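Local coordinates for beta-ketoacyl-[acyl-carrier-protein] synthase FabY (Pseudomonas aeruginosa, PDB 4CW4) that catalyses the condensation of acetyl-CoA with malonyl-ACP to acetoacetyl-ACP, the step that starts fatty acid synthesis, at residues 90-93 / 94-97. Residues are numbered along the deposited sequence; the frame is centred on the assembly and turned at random.
Sequences LVRR and IEPQ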
loop_
_atom_site.group_PDB
_atom_site.type_symbol
_atom_site.label_atom_id
_atom_site.label_comp_id
_atom_site.label_asym_id
_atom_site.label_seq_id
_atom_site.Cartn_x
_atom_site.Cartn_y
_atom_site.Cartn_z
ATOM N N LEU A 90 7.535 -24.492 -11.491
ATOM C CA LEU A 90 6.370 -23.950 -12.186
ATOM C C LEU A 90 5.076 -24.207 -11.416
ATOM O O LEU A 90 5.102 -24.685 -10.269
ATOM C CB LEU A 90 6.298 -24.443 -13.635
ATOM C CG LEU A 90 7.535 -24.156 -14.501
ATOM C CD1 LEU A 90 7.232 -24.493 -15.936
ATOM C CD2 LEU A 90 8.018 -22.705 -14.380
ATOM N N VAL A 91 3.952 -23.840 -12.012
ATOM C CA VAL A 91 2.639 -24.126 -11.425
ATOM C C VAL A 91 2.477 -25.639 -11.238
ATOM O O VAL A 91 2.782 -26.429 -12.133
ATOM C CB VAL A 91 1.498 -23.596 -12.323
ATOM C CG1 VAL A 91 0.136 -24.081 -11.840
ATOM C CG2 VAL A 91 1.555 -22.092 -12.387
ATOM N N ARG A 92 2.004 -26.048 -10.061
ATOM C CA ARG A 92 1.814 -27.472 -9.745
ATOM C C ARG A 92 0.959 -27.614 -8.495
ATOM O O ARG A 92 0.618 -26.607 -7.870
ATOM C CB ARG A 92 3.175 -28.157 -9.548
ATOM C CG ARG A 92 4.066 -27.528 -8.479
ATOM C CD ARG A 92 5.530 -27.938 -8.687
ATOM N NE ARG A 92 6.362 -27.611 -7.527
ATOM C CZ ARG A 92 6.897 -26.422 -7.274
ATOM N NH1 ARG A 92 6.752 -25.406 -8.124
ATOM N NH2 ARG A 92 7.603 -26.253 -6.168
ATOM N N ARG A 93 0.655 -28.846 -8.106
ATOM C CA ARG A 93 -0.142 -29.084 -6.903
ATOM C C ARG A 93 0.589 -28.496 -5.701
ATOM O O ARG A 93 1.818 -28.536 -5.620
ATOM C CB ARG A 93 -0.401 -30.590 -6.697
ATOM C CG ARG A 93 -1.552 -30.913 -5.733
ATOM C CD ARG A 93 -1.891 -32.406 -5.733
ATOM N NE ARG A 93 -3.248 -32.673 -5.203
ATOM C CZ ARG A 93 -3.552 -32.737 -3.907
ATOM N NH1 ARG A 93 -2.607 -32.571 -2.973
ATOM N NH2 ARG A 93 -4.802 -32.979 -3.533
ATOM N N ILE A 94 -0.176 -27.941 -4.770
ATOM C CA ILE A 94 0.378 -27.312 -3.578
ATOM C C ILE A 94 1.044 -28.344 -2.675
ATOM O O ILE A 94 0.431 -29.353 -2.320
ATOM C CB ILE A 94 -0.717 -26.582 -2.787
ATOM C CG1 ILE A 94 -1.292 -25.427 -3.622
ATOM C CG2 ILE A 94 -0.155 -26.051 -1.450
ATOM C CD1 ILE A 94 -2.542 -24.816 -3.036
ATOM N N GLU A 95 2.285 -28.065 -2.304
ATOM C CA GLU A 95 3.135 -29.017 -1.584
ATOM C C GLU A 95 3.098 -28.787 -0.078
ATOM O O GLU A 95 2.713 -27.715 0.388
ATOM C CB GLU A 95 4.556 -28.967 -2.162
ATOM C CG GLU A 95 4.566 -29.450 -3.614
ATOM C CD GLU A 95 5.904 -29.352 -4.299
ATOM O OE1 GLU A 95 6.913 -29.025 -3.633
ATOM O OE2 GLU A 95 5.939 -29.632 -5.520
ATOM N N PRO A 96 3.484 -29.814 0.697
ATOM C CA PRO A 96 3.261 -29.762 2.145
ATOM C C PRO A 96 3.976 -28.655 2.898
ATOM O O PRO A 96 3.559 -28.305 4.001
ATOM C CB PRO A 96 3.773 -31.113 2.648
ATOM C CG PRO A 96 3.966 -31.962 1.463
ATOM C CD PRO A 96 4.007 -31.116 0.249
ATOM N N GLN A 97 5.045 -28.123 2.332
ATOM C CA GLN A 97 5.780 -27.054 2.973
ATOM C C GLN A 97 4.946 -25.759 3.074
ATOM O O GLN A 97 5.314 -24.847 3.807
ATOM C CB GLN A 97 7.130 -26.807 2.283
ATOM C CG GLN A 97 7.075 -26.352 0.816
ATOM C CD GLN A 97 7.102 -27.497 -0.170
ATOM O OE1 GLN A 97 6.735 -28.630 0.156
ATOM N NE2 GLN A 97 7.535 -27.210 -1.400
HETATM O O HOH W 1 3.519 -30.533 -6.585
#
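Arg-92 and Glu-95, three residues apart where a short strand runs out into a loop, form a salt bridge through a single N-H: the N-H on NE of Arg-92 donates a hydrogen bond to OE2 of Glu-95 (2.9 Å). The side chains cross at about a right angle, and NE meets OE2 from above the carboxylate plane; the two planes are 72° apart. A buried arginine needs acceptors for all its N-H groups, and here five N-H groups meet five acceptors. NH1 of Arg-92 lies 2.8 Å from O of Leu-90, on a lone pair, and also bonds to O of Gln-172, while NH2 reaches O of Leu-173 and the hydroxyl of Thr-175. The first torsion of Arg-92 (chi1 56°) sets CG between N and the carbonyl carbon, and the extended chain carries NE to the carboxylate. OE1 of Glu-95 bonds to NE2 of Gln-97 at 2.9 Å and to the same Thr-175 hydroxyl, which thus links the two charged groups; a water 2.8 Å from OE2 of Glu-95 also donates to O of Arg-93. Arg-93 itself pairs with Asp-102. The arrangement is an arginine-glutamate salt bridge at the end of a two-stranded antiparallel sheet, 91-93 with 169-171.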